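Local structure of CELL WALL surface anchor family protein (Streptococcus pneumoniae, 2WW8) at residues T357-Q360 and K361-K365; N409-N412 and A413-S416; T455-K459 and G460-A464; E470-S473 and E474-A478; N495-E498 and S499-A502. The protein serves as the adhesin of the pneumococcal pilus and recognises host cells, probably through a domain resembling the ligand-binding inserted domain of integrins. All coordinates share one frame; numbering follows the deposited sequence. Where two conformers were deposited one is given.

Interaction 1: residues T357-Q360 and K361-K365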
loop_
_atom_site.group_PDB
_atom_site.type_symbol
_atom_site.label_atom_id
_atom_site.label_comp_id
_atom_site.label_asym_id
_atom_site.label_seq_id
_atom_site.Cartn_x
_atom_site.Cartn_y
_atom_site.Cartn_z
ATOM N N THR A 357 4.761 42.951 21.246
ATOM C CA THR A 357 5.037 41.800 22.109
ATOM C C THR A 357 4.419 42.008 23.494
ATOM O O THR A 357 5.069 42.557 24.400
ATOM C CB THR A 357 6.536 41.506 22.156
ATOM O OG1 THR A 357 7.011 41.492 20.804
ATOM C CG2 THR A 357 6.859 40.111 22.834
ATOM N N PHE A 358 3.165 41.578 23.650
ATOM C CA PHE A 358 2.457 41.731 24.942
ATOM C C PHE A 358 2.464 40.391 25.705
ATOM O O PHE A 358 1.491 39.663 25.738
ATOM C CB PHE A 358 1.027 42.195 24.730
ATOM C CG PHE A 358 0.306 42.680 25.968
ATOM C CD1 PHE A 358 0.882 42.619 27.252
ATOM C CD2 PHE A 358 -0.916 43.310 25.811
ATOM C CE1 PHE A 358 0.183 43.114 28.370
ATOM C CE2 PHE A 358 -1.630 43.821 26.920
ATOM C CZ PHE A 358 -1.104 43.717 28.209
ATOM N N THR A 359 3.636 40.080 26.254
ATOM C CA THR A 359 3.942 38.755 26.811
ATOM C C THR A 359 2.998 38.477 27.989
ATOM O O THR A 359 2.449 37.383 28.078
ATOM C CB THR A 359 5.392 38.745 27.360
ATOM O OG1 THR A 359 6.248 39.153 26.293
ATOM C CG2 THR A 359 5.837 37.289 27.787
ATOM N N GLN A 360 2.743 39.476 28.832
ATOM C CA GLN A 360 1.908 39.243 30.014
ATOM C C GLN A 360 0.523 38.713 29.706
ATOM O O GLN A 360 -0.037 37.830 30.364
ATOM C CB GLN A 360 1.768 40.568 30.766
ATOM C CG GLN A 360 1.063 40.406 32.071
ATOM C CD GLN A 360 0.941 41.741 32.833
ATOM O OE1 GLN A 360 1.327 42.842 32.365
ATOM N NE2 GLN A 360 0.359 41.617 34.054
ATOM N N LYS A 361 -0.043 39.264 28.644
ATOM C CA LYS A 361 -1.386 38.907 28.233
ATOM C C LYS A 361 -1.441 37.445 27.748
ATOM O O LYS A 361 -2.424 36.710 27.977
ATOM C CB LYS A 361 -1.872 39.897 27.137
ATOM C CG LYS A 361 -3.355 39.721 26.694
ATOM C CD LYS A 361 -3.824 40.886 25.758
ATOM C CE LYS A 361 -5.387 40.892 25.702
ATOM N NZ LYS A 361 -5.898 42.003 24.845
ATOM N N ALA A 362 -0.371 37.020 27.101
ATOM C CA ALA A 362 -0.271 35.659 26.649
ATOM C C ALA A 362 -0.140 34.701 27.831
ATOM O O ALA A 362 -0.778 33.664 27.819
ATOM C CB ALA A 362 0.981 35.508 25.758
ATOM N N LEU A 363 0.739 35.014 28.782
ATOM C CA LEU A 363 0.908 34.202 29.992
ATOM C C LEU A 363 -0.440 34.153 30.733
ATOM O O LEU A 363 -0.844 33.101 31.230
ATOM C CB LEU A 363 2.013 34.825 30.866
ATOM C CG LEU A 363 3.441 34.649 30.355
ATOM C CD1 LEU A 363 4.394 35.585 31.157
ATOM C CD2 LEU A 363 3.930 33.182 30.359
ATOM N N MET A 364 -1.142 35.284 30.822
ATOM C CA MET A 364 -2.488 35.291 31.387
ATOM C C MET A 364 -3.494 34.347 30.756
ATOM O O MET A 364 -4.239 33.681 31.481
ATOM C CB MET A 364 -3.118 36.692 31.517
ATOM C CG MET A 364 -2.365 37.572 32.450
ATOM S SD MET A 364 -2.734 39.331 32.223
ATOM C CE MET A 364 -4.571 39.350 32.340
ATOM N N LYS A 365 -3.510 34.297 29.422
ATOM C CA LYS A 365 -4.376 33.419 28.685
ATOM C C LYS A 365 -3.975 31.957 28.978
ATOM O O LYS A 365 -4.858 31.164 29.189
ATOM C CB LYS A 365 -4.335 33.734 27.178
ATOM C CG LYS A 365 -5.373 32.852 26.427
ATOM C CD LYS A 365 -6.762 32.977 27.066
ATOM C CE LYS A 365 -7.516 34.143 26.471
ATOM N NZ LYS A 365 -8.878 34.181 27.069
#
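Phe358 and Lys361 meet in a CH-pi contact at the start of helix 359-373. Lys361 CB stands 3.6 Å from the centroid of the Phe358 ring, only 7° off the ring normal, so the methylene sits squarely over one face. Phe358 reaches this place with CG anti to its backbone N (chi1 -167°). The lysine chain then runs out extended across the ring, and CD passes 3.8 Å from Phe358 CE2. Its ammonium goes on to a salt bridge with Glu437 and a hydrogen bond with Thr278, which fixes the far end of the chain that covers the phenyl.

One turn along, apolar contacts are lighter. The Thr359 and Leu363 side chains lie alongside each other, pointing the same way, with CG2 of Thr359 4.0 Å from CD1 of Leu363, while Gln360 CG comes within 3.9 Å of the sulfur SD of Met364. Gln360 is stretched out, and its OE1 accepts a bond from the backbone N of Tyr394.

Backbone bonds complete the turn. Phe358, at the N-cap position, offers its O to Lys361 N in a weak bond at 3.3 Å. Regular helical pairing follows, from Leu363 N to Thr359 O at 3.0 Å and from Met364 N to Gln360 O at 2.8 Å.

Leu363 and Met364 pack on Tyr522 of helix 516-526, while Ala362 faces Tyr275 of strand 269-275. This is the beginning of a helix flanking the parallel sheet of a von Willebrand A-like domain, and the side chain of Thr359 lies about 9 Å from the magnesium ion bound by Ser234, Ser236 and Asp387.

Interaction 2: residues N409-N412 and A413-S416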
loop_
_atom_site.group_PDB
_atom_site.type_symbol
_atom_site.label_atom_id
_atom_site.label_comp_id
_atom_site.label_asym_id
_atom_site.label_seq_id
_atom_site.Cartn_x
_atom_site.Cartn_y
_atom_site.Cartn_z
ATOM N N ASN A 409 5.778 52.116 49.374
ATOM C CA ASN A 409 4.875 51.502 50.368
ATOM C C ASN A 409 3.740 50.737 49.666
ATOM O O ASN A 409 3.420 49.594 50.023
ATOM C CB ASN A 409 4.360 52.511 51.401
ATOM C CG ASN A 409 5.424 52.872 52.467
ATOM O OD1 ASN A 409 6.346 52.109 52.733
ATOM N ND2 ASN A 409 5.281 54.036 53.069
ATOM N N GLN A 410 3.199 51.343 48.611
ATOM C CA GLN A 410 2.107 50.712 47.905
ATOM C C GLN A 410 2.610 49.434 47.277
ATOM O O GLN A 410 1.932 48.394 47.323
ATOM C CB GLN A 410 1.509 51.620 46.843
ATOM C CG GLN A 410 0.715 52.762 47.447
ATOM C CD GLN A 410 -0.034 53.511 46.356
ATOM O OE1 GLN A 410 -0.552 52.896 45.427
ATOM N NE2 GLN A 410 -0.124 54.818 46.466
ATOM N N LEU A 411 3.785 49.520 46.663
ATOM C CA LEU A 411 4.268 48.369 45.976
ATOM C C LEU A 411 4.658 47.296 46.984
ATOM O O LEU A 411 4.487 46.114 46.728
ATOM C CB LEU A 411 5.466 48.752 45.110
ATOM C CG LEU A 411 6.113 47.762 44.168
ATOM C CD1 LEU A 411 5.079 47.260 43.109
ATOM C CD2 LEU A 411 7.313 48.454 43.468
ATOM N N ASN A 412 5.219 47.675 48.120
ATOM C CA ASN A 412 5.621 46.674 49.071
ATOM C C ASN A 412 4.373 45.942 49.583
ATOM O O ASN A 412 4.490 44.746 49.881
ATOM C CB ASN A 412 6.256 47.308 50.299
ATOM C CG ASN A 412 7.651 47.821 50.085
ATOM O OD1 ASN A 412 8.297 47.547 49.072
ATOM N ND2 ASN A 412 8.120 48.592 51.077
ATOM N N ALA A 413 3.230 46.649 49.712
ATOM C CA ALA A 413 1.980 46.000 50.156
ATOM C C ALA A 413 1.483 45.015 49.081
ATOM O O ALA A 413 1.080 43.890 49.415
ATOM C CB ALA A 413 0.887 47.009 50.611
ATOM N N PHE A 414 1.572 45.386 47.806
ATOM C CA PHE A 414 1.312 44.449 46.700
ATOM C C PHE A 414 2.196 43.218 46.758
ATOM O O PHE A 414 1.685 42.131 46.507
ATOM C CB PHE A 414 1.491 45.045 45.288
ATOM C CG PHE A 414 0.587 46.207 44.996
ATOM C CD1 PHE A 414 -0.677 46.290 45.550
ATOM C CD2 PHE A 414 0.996 47.204 44.136
ATOM C CE1 PHE A 414 -1.482 47.372 45.266
ATOM C CE2 PHE A 414 0.177 48.298 43.836
ATOM C CZ PHE A 414 -1.065 48.375 44.375
ATOM N N PHE A 415 3.498 43.366 47.031
ATOM C CA PHE A 415 4.404 42.192 47.048
ATOM C C PHE A 415 3.982 41.307 48.215
ATOM O O PHE A 415 4.054 40.099 48.131
ATOM C CB PHE A 415 5.880 42.545 47.269
ATOM C CG PHE A 415 6.562 43.157 46.080
ATOM C CD1 PHE A 415 6.242 42.804 44.808
ATOM C CD2 PHE A 415 7.506 44.160 46.295
ATOM C CE1 PHE A 415 6.859 43.374 43.706
ATOM C CE2 PHE A 415 8.137 44.773 45.228
ATOM C CZ PHE A 415 7.795 44.366 43.916
ATOM N N SER A 416 3.536 41.930 49.292
ATOM C CA SER A 416 3.197 41.202 50.511
ATOM C C SER A 416 2.024 40.226 50.374
ATOM O O SER A 416 1.957 39.267 51.103
ATOM C CB SER A 416 2.932 42.175 51.651
ATOM O OG SER A 416 2.848 41.465 52.877
#
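Asn409 O takes the N-H of Ala413 at 3.0 Å, the first of four successive i to i+4 bonds that join 409-412 to 413-416 within helix 407-416. Gln410 comes next, and its carbonyl does two things. It accepts Phe414 N at 3.1 Å, and the same oxygen lies 3.4 Å above the plane of the Phe414 ring, displaced from the centre toward the rim. Phe414 keeps CG beside its own backbone N (chi1 -60°), which lays the ring back over the preceding turn. The Gln410 amide turns elsewhere, held by Asn399 N and the carbonyl of Pro405.

Leu411 gives the main side-chain contact. Its CG packs 3.8 Å from Phe415 CE2 and equally close to CZ, the leucine running aslant to the far end of the ring. Leu411 CD1 also comes within 4.2 Å of Phe414 CD2, so the leucine touches both phenylalanines. Its carbonyl accepts Phe415 N at 2.9 Å and lies over one face of the Phe415 ring.

Asn412 closes the series by accepting Ser416 N at 3.0 Å in a more bent bond (140° at the hydrogen). Its OD1 pairs backward with Gln408 NE2.

The two aromatic residues tie this short helix to its surroundings: Phe415 meets Trp521 of helix 516-526 edge-to-face, and Phe414 rests on Ile396 and Asp428 in the loops running between strands 392-393 and 442-443.

Interaction 3: residues T455-K459 and G460-A464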
loop_
_atom_site.group_PDB
_atom_site.type_symbol
_atom_site.label_atom_id
_atom_site.label_comp_id
_atom_site.label_asym_id
_atom_site.label_seq_id
_atom_site.Cartn_x
_atom_site.Cartn_y
_atom_site.Cartn_z
ATOM N N THR A 455 11.115 63.401 26.227
ATOM C CA THR A 455 11.589 63.956 24.948
ATOM C C THR A 455 11.970 62.883 23.926
ATOM O O THR A 455 12.779 61.973 24.182
ATOM C CB THR A 455 12.760 64.935 25.150
ATOM O OG1 THR A 455 12.409 65.940 26.127
ATOM C CG2 THR A 455 13.164 65.691 23.875
ATOM N N VAL A 456 11.411 63.035 22.729
ATOM C CA VAL A 456 11.873 62.225 21.579
ATOM C C VAL A 456 13.089 62.925 21.003
ATOM O O VAL A 456 13.085 64.151 20.803
ATOM C CB VAL A 456 10.797 62.101 20.475
ATOM C CG1 VAL A 456 11.287 61.223 19.265
ATOM C CG2 VAL A 456 9.534 61.540 21.087
ATOM N N TYR A 457 14.148 62.157 20.765
ATOM C CA TYR A 457 15.397 62.667 20.235
ATOM C C TYR A 457 15.610 62.191 18.814
ATOM O O TYR A 457 15.209 61.090 18.487
ATOM C CB TYR A 457 16.580 62.191 21.066
ATOM C CG TYR A 457 16.551 62.830 22.427
ATOM C CD1 TYR A 457 17.118 64.086 22.623
ATOM C CD2 TYR A 457 15.956 62.176 23.496
ATOM C CE1 TYR A 457 17.072 64.710 23.865
ATOM C CE2 TYR A 457 15.920 62.779 24.753
ATOM C CZ TYR A 457 16.454 64.030 24.925
ATOM O OH TYR A 457 16.411 64.608 26.180
ATOM N N GLU A 458 16.237 63.016 17.987
ATOM C CA GLU A 458 16.660 62.582 16.659
ATOM C C GLU A 458 17.956 63.333 16.379
ATOM O O GLU A 458 18.066 64.530 16.682
ATOM C CB GLU A 458 15.582 62.983 15.641
ATOM C CG GLU A 458 15.497 62.190 14.358
ATOM C CD GLU A 458 14.297 62.580 13.513
ATOM O OE1 GLU A 458 13.156 62.561 14.023
ATOM O OE2 GLU A 458 14.496 62.897 12.323
ATOM N N LYS A 459 18.930 62.621 15.813
ATOM C CA LYS A 459 20.233 63.208 15.448
ATOM C C LYS A 459 20.944 63.891 16.622
ATOM O O LYS A 459 21.700 64.825 16.415
ATOM C CB LYS A 459 20.141 64.216 14.292
ATOM C CG LYS A 459 19.381 63.752 13.014
ATOM C CD LYS A 459 19.386 64.860 11.919
ATOM C CE LYS A 459 20.833 65.360 11.639
ATOM N NZ LYS A 459 21.036 66.600 10.820
ATOM N N GLY A 460 20.722 63.428 17.851
ATOM C CA GLY A 460 21.421 64.047 18.962
ATOM C C GLY A 460 20.678 65.208 19.588
ATOM O O GLY A 460 21.250 65.871 20.450
ATOM N N ALA A 461 19.430 65.483 19.184
ATOM C CA ALA A 461 18.725 66.657 19.737
ATOM C C ALA A 461 17.232 66.409 19.843
ATOM O O ALA A 461 16.703 65.464 19.251
ATOM C CB ALA A 461 19.019 67.930 18.940
ATOM N N PRO A 462 16.519 67.230 20.617
ATOM C CA PRO A 462 15.038 67.068 20.600
ATOM C C PRO A 462 14.479 67.138 19.157
ATOM O O PRO A 462 14.911 67.976 18.364
ATOM C CB PRO A 462 14.557 68.259 21.451
ATOM C CG PRO A 462 15.765 68.540 22.387
ATOM C CD PRO A 462 16.941 68.332 21.500
ATOM N N ALA A 463 13.527 66.269 18.874
ATOM C CA ALA A 463 12.918 66.012 17.570
ATOM C C ALA A 463 11.634 66.838 17.456
ATOM O O ALA A 463 10.935 67.043 18.435
ATOM C CB ALA A 463 12.569 64.544 17.460
ATOM N N ALA A 464 11.349 67.340 16.256
ATOM C CA ALA A 464 10.127 68.126 16.033
ATOM C C ALA A 464 9.384 67.563 14.812
ATOM O O ALA A 464 10.047 67.096 13.903
ATOM C CB ALA A 464 10.489 69.568 15.844
HETATM O O HOH W 1 16.499 66.472 15.911
#
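A tight beta hairpin joins strand 457-458 to strand 461-467, and its two-residue type I' turn runs from Glu458 to Ala461 with Lys459 and Gly460 at the corners. Glu458 and Ala461 form the hydrogen-bonded pair that closes it. Glu458 N reaches Ala461 O at 2.8 Å in an almost straight bond (165°). In return Ala461 N meets Glu458 O at 3.0 Å, the donor lying well above the carbonyl plane. Lys459 and Gly460 both have positive phi, and at the angles of Gly460 a beta carbon would run into Lys459 O.

Beyond the turn, Tyr457 and Pro462 make the non-hydrogen-bonded pair. Their side chains diverge, yet Tyr457 CE1 still comes within 4.3 Å of Pro462 CG. The methyl CG2 of Thr455 touches both residues, 3.8 Å from Pro462 CB and over one face of the tyrosine ring, offset toward its rim. Thr455 directs this methyl there by setting it anti to the backbone N. The phenol hydroxyl pairs with Asp453, just ahead of the hairpin.

Ala463 CB collects two apolar neighbours, Val456 CG1 at 4.0 Å and Glu458 CB at 3.9 Å. Val456 and Ala463 also share backbone bonding with Leu494, attaching the hairpin to strand 489-496. Water 1 lies within bonding distance of the carbonyls of Glu458 and Pro462, though more acceptors surround it than it has protons to give. The pairing continues with Ala463 N bonded to Val456 O at 2.9 Å, and this carbonyl oxygen is approached as well by Pro462 CA in a CA-H...O contact of 3.5 Å.

Interaction 4: residues E470-S473 and E474-A478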
loop_
_atom_site.group_PDB
_atom_site.type_symbol
_atom_site.label_atom_id
_atom_site.label_comp_id
_atom_site.label_asym_id
_atom_site.label_seq_id
_atom_site.Cartn_x
_atom_site.Cartn_y
_atom_site.Cartn_z
ATOM N N GLU A 470 1.423 75.157 4.243
ATOM C CA GLU A 470 0.050 74.796 3.875
ATOM C C GLU A 470 -0.743 74.018 4.901
ATOM O O GLU A 470 -1.932 73.846 4.687
ATOM C CB GLU A 470 0.059 73.993 2.575
ATOM C CG GLU A 470 0.618 74.880 1.451
ATOM C CD GLU A 470 2.162 74.936 1.404
ATOM O OE1 GLU A 470 2.870 74.171 2.113
ATOM O OE2 GLU A 470 2.637 75.761 0.590
ATOM N N LYS A 471 -0.092 73.498 5.942
ATOM C CA LYS A 471 -0.755 72.754 7.007
ATOM C C LYS A 471 -0.765 73.534 8.328
ATOM O O LYS A 471 -1.298 73.073 9.350
ATOM C CB LYS A 471 0.040 71.501 7.311
ATOM C CG LYS A 471 -0.079 70.394 6.314
ATOM C CD LYS A 471 -1.531 69.984 6.094
ATOM C CE LYS A 471 -1.637 68.776 5.151
ATOM N NZ LYS A 471 -2.950 68.803 4.435
ATOM N N TYR A 472 -0.137 74.701 8.307
ATOM C CA TYR A 472 0.062 75.442 9.547
ATOM C C TYR A 472 -1.323 75.771 10.130
ATOM O O TYR A 472 -1.577 75.441 11.282
ATOM C CB TYR A 472 0.883 76.707 9.311
ATOM C CG TYR A 472 0.979 77.535 10.573
ATOM C CD1 TYR A 472 1.929 77.242 11.564
ATOM C CD2 TYR A 472 0.086 78.595 10.791
ATOM C CE1 TYR A 472 1.981 77.999 12.739
ATOM C CE2 TYR A 472 0.135 79.362 11.963
ATOM C CZ TYR A 472 1.092 79.030 12.929
ATOM O OH TYR A 472 1.195 79.725 14.117
ATOM N N SER A 473 -2.224 76.373 9.348
ATOM C CA SER A 473 -3.538 76.763 9.911
ATOM C C SER A 473 -4.381 75.593 10.457
ATOM O O SER A 473 -4.943 75.651 11.551
ATOM C CB SER A 473 -4.351 77.587 8.922
ATOM O OG SER A 473 -3.530 78.696 8.540
ATOM N N GLU A 474 -4.455 74.530 9.675
ATOM C CA GLU A 474 -5.097 73.314 10.067
ATOM C C GLU A 474 -4.509 72.722 11.363
ATOM O O GLU A 474 -5.264 72.341 12.282
ATOM C CB GLU A 474 -4.961 72.347 8.882
ATOM C CG GLU A 474 -5.468 70.991 9.252
ATOM C CD GLU A 474 -5.181 69.977 8.157
ATOM O OE1 GLU A 474 -5.191 70.352 6.973
ATOM O OE2 GLU A 474 -4.899 68.810 8.461
ATOM N N MET A 475 -3.179 72.610 11.491
ATOM C CA MET A 475 -2.684 71.973 12.728
ATOM C C MET A 475 -2.779 72.917 13.919
ATOM O O MET A 475 -3.014 72.477 15.056
ATOM C CB MET A 475 -1.284 71.357 12.594
ATOM C CG MET A 475 -1.224 70.290 11.482
ATOM S SD MET A 475 0.348 69.434 11.563
ATOM C CE MET A 475 0.085 68.260 12.877
ATOM N N LYS A 476 -2.664 74.205 13.667
ATOM C CA LYS A 476 -2.885 75.161 14.724
ATOM C C LYS A 476 -4.377 75.133 15.195
ATOM O O LYS A 476 -4.679 75.113 16.390
ATOM C CB LYS A 476 -2.479 76.522 14.173
ATOM C CG LYS A 476 -2.889 77.630 15.060
ATOM C CD LYS A 476 -1.773 78.054 15.961
ATOM C CE LYS A 476 -1.938 79.553 16.149
ATOM N NZ LYS A 476 -1.190 79.708 17.438
ATOM N N ALA A 477 -5.323 75.046 14.267
ATOM C CA ALA A 477 -6.752 75.061 14.659
ATOM C C ALA A 477 -7.175 73.779 15.350
ATOM O O ALA A 477 -8.051 73.823 16.196
ATOM C CB ALA A 477 -7.678 75.369 13.488
ATOM N N ALA A 478 -6.522 72.662 15.032
ATOM C CA ALA A 478 -6.797 71.392 15.683
ATOM C C ALA A 478 -6.279 71.362 17.126
ATOM O O ALA A 478 -6.654 70.464 17.872
ATOM C CB ALA A 478 -6.216 70.226 14.869
HETATM O O HOH W 2 -3.549 74.840 6.811
#
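Tyr472 and Lys476, one turn apart on helix 469-477, lie side by side and point the same way. Lys476 CB sits over one face of the tyrosine ring, and farther out CE passes 3.7 Å from Tyr472 OH. The lysine follows the phenol by bending away from a fully extended chain at chi2 (96°) and again at chi3. It is therefore the aliphatic part of the lysine that meets the tyrosine. The other side-chain pair is charged. Lys471 NZ and Glu474 OE1 form a long salt bridge of 3.7 Å, with Lys471 CD almost as near the same oxygen. Lys471 folds at chi2 (-56°) to bring its end alongside the glutamate, whose second oxygen, OE2, is hydrogen-bonded to Tyr307 OH.

Backbone bonds run i to i+4. Met475 N meets Lys471 O at 2.9 Å, Lys476 N meets Tyr472 O also at 2.9 Å, and Ala477 N meets Ser473 O at 2.8 Å. One step earlier the direct link is missing, and water 2 takes its place: it gives a proton to Glu470 O at 2.8 Å and accepts Glu474 N at 3.0 Å.

Met475, in the conformer given, packs against Phe465 and Val467 of strand 461-467, while Tyr472 packs on Val482 and Pro486. The length of the salt bridge suggests that Lys471 adds only a modest attraction, and that the position of the Glu474 carboxylate owes more to its bond with Tyr307.

Interaction 5: residues N495-E498 and S499-A502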
loop_
_atom_site.group_PDB
_atom_site.type_symbol
_atom_site.label_atom_id
_atom_site.label_comp_id
_atom_site.label_asym_id
_atom_site.label_seq_id
_atom_site.Cartn_x
_atom_site.Cartn_y
_atom_site.Cartn_z
ATOM N N ASN A 495 7.053 64.480 22.057
ATOM C CA ASN A 495 7.300 63.787 23.319
ATOM C C ASN A 495 6.710 62.398 23.132
ATOM O O ASN A 495 5.764 62.213 22.343
ATOM C CB ASN A 495 6.559 64.415 24.520
ATOM C CG ASN A 495 7.233 65.628 25.110
ATOM O OD1 ASN A 495 8.311 66.069 24.718
ATOM N ND2 ASN A 495 6.571 66.182 26.119
ATOM N N TRP A 496 7.256 61.397 23.837
ATOM C CA TRP A 496 6.542 60.085 23.872
ATOM C C TRP A 496 5.165 60.250 24.606
ATOM O O TRP A 496 5.069 61.034 25.575
ATOM C CB TRP A 496 7.387 59.079 24.701
ATOM C CG TRP A 496 8.717 58.896 24.127
ATOM C CD1 TRP A 496 9.898 59.349 24.634
ATOM C CD2 TRP A 496 9.038 58.224 22.890
ATOM N NE1 TRP A 496 10.921 59.035 23.791
ATOM C CE2 TRP A 496 10.428 58.326 22.725
ATOM C CE3 TRP A 496 8.277 57.554 21.918
ATOM C CZ2 TRP A 496 11.107 57.784 21.624
ATOM C CZ3 TRP A 496 8.942 57.011 20.821
ATOM C CH2 TRP A 496 10.348 57.131 20.690
ATOM N N ARG A 497 4.108 59.578 24.156
ATOM C CA ARG A 497 2.813 59.646 24.849
ATOM C C ARG A 497 2.859 58.981 26.239
ATOM O O ARG A 497 3.727 58.109 26.485
ATOM C CB ARG A 497 1.682 59.114 23.929
ATOM C CG ARG A 497 1.535 57.620 23.880
ATOM C CD ARG A 497 0.381 57.238 22.927
ATOM N NE ARG A 497 -0.035 55.841 23.048
ATOM C CZ ARG A 497 0.473 54.849 22.330
ATOM N NH1 ARG A 497 1.441 55.103 21.452
ATOM N NH2 ARG A 497 0.055 53.591 22.524
ATOM N N GLU A 498 1.993 59.473 27.143
ATOM C CA GLU A 498 1.978 59.074 28.524
ATOM C C GLU A 498 2.132 57.540 28.689
ATOM O O GLU A 498 2.911 57.083 29.489
ATOM C CB GLU A 498 0.662 59.469 29.196
ATOM C CG GLU A 498 0.785 59.364 30.712
ATOM C CD GLU A 498 0.544 57.922 31.260
ATOM O OE1 GLU A 498 -0.222 57.178 30.590
ATOM O OE2 GLU A 498 1.080 57.484 32.336
ATOM N N SER A 499 1.353 56.768 27.952
ATOM C CA SER A 499 1.322 55.312 28.179
ATOM C C SER A 499 2.616 54.560 27.825
ATOM O O SER A 499 2.732 53.394 28.160
ATOM C CB SER A 499 0.104 54.744 27.460
ATOM O OG SER A 499 0.409 54.676 26.090
ATOM N N ILE A 500 3.599 55.240 27.212
ATOM C CA ILE A 500 4.884 54.668 26.825
ATOM C C ILE A 500 5.934 54.988 27.890
ATOM O O ILE A 500 6.990 54.367 27.900
ATOM C CB ILE A 500 5.341 55.299 25.465
ATOM C CG1 ILE A 500 4.335 55.084 24.324
ATOM C CG2 ILE A 500 6.663 54.796 24.971
ATOM C CD1 ILE A 500 3.688 53.751 24.175
ATOM N N LEU A 501 5.672 55.992 28.742
ATOM C CA LEU A 501 6.609 56.433 29.746
ATOM C C LEU A 501 6.563 55.582 31.018
ATOM O O LEU A 501 5.689 54.734 31.182
ATOM C CB LEU A 501 6.215 57.873 30.159
ATOM C CG LEU A 501 6.222 58.896 28.988
ATOM C CD1 LEU A 501 5.629 60.263 29.445
ATOM C CD2 LEU A 501 7.605 59.110 28.396
ATOM N N ALA A 502 7.588 55.775 31.840
ATOM C CA ALA A 502 7.685 55.208 33.185
ATOM C C ALA A 502 6.472 55.764 33.962
ATOM O O ALA A 502 5.915 56.830 33.635
ATOM C CB ALA A 502 8.976 55.722 33.738
HETATM O O HOH W 3 -2.087 55.572 24.908
HETATM O O HOH W 4 3.789 58.098 32.855
#
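Water 4 spans the contact with both its protons: one goes to Ala502 O at 2.6 Å, the other to Glu498 OE2 at 2.8 Å. The glutamate bends at chi2 to present this oxygen, and its OE1 is in a salt bridge with Arg442. A second water does similar work on the arginine. Water 3 lies in the plane of the Arg497 guanidinium, at its edge, accepting from NE at 2.8 Å and donating to Ser499 OG at 2.9 Å.

Ile500 covers one face of that guanidinium, its CD1 standing 3.7 Å above the plane and off toward the rim. Arg497 CG lies between backbone N and carbonyl carbon (chi1 82°), from where the straight chain carries the group past the isoleucine. NH1 is held by Asp444 in a salt bridge and by the carbonyl of Gly290.

The backbone here leaves strand 489-496 and enters a short 3-10 turn, so the bonds run from residue i+3 back to residue i. Ile500 N reaches Arg497 O at 3.0 Å, and Leu501 N reaches Glu498 O at 3.1 Å. In both the donor stands above the carbonyl plane.

That turn brings Leu501 back against the end of the strand, where its CD2 packs 3.7 Å from Trp496 CB. The indole itself extends away from the turn toward Phe451, Gln446 and Val456.

How the interactions relate
Interaction 1 is the buried one, near the magnesium site, at the start of a helix beside the parallel sheet; interaction 3 is a surface contact, and interactions 2, 4 and 5 are partly buried. Interactions 3 and 5 touch, with Val456 CG2 3.6 Å from Trp496 N, and both reach the antiparallel sheet in which strands 461-467 and 489-496 are neighbours. Helix 469-477 of interaction 4 links these strands along the chain. Interactions 1 and 2, about 23 Å apart between centres, each lean on helix 516-526. Contacts 1, 2 and 4 all set an aromatic ring against an aliphatic chain, but 4 adds a charged pair, and bound waters enter 3, 4 and 5.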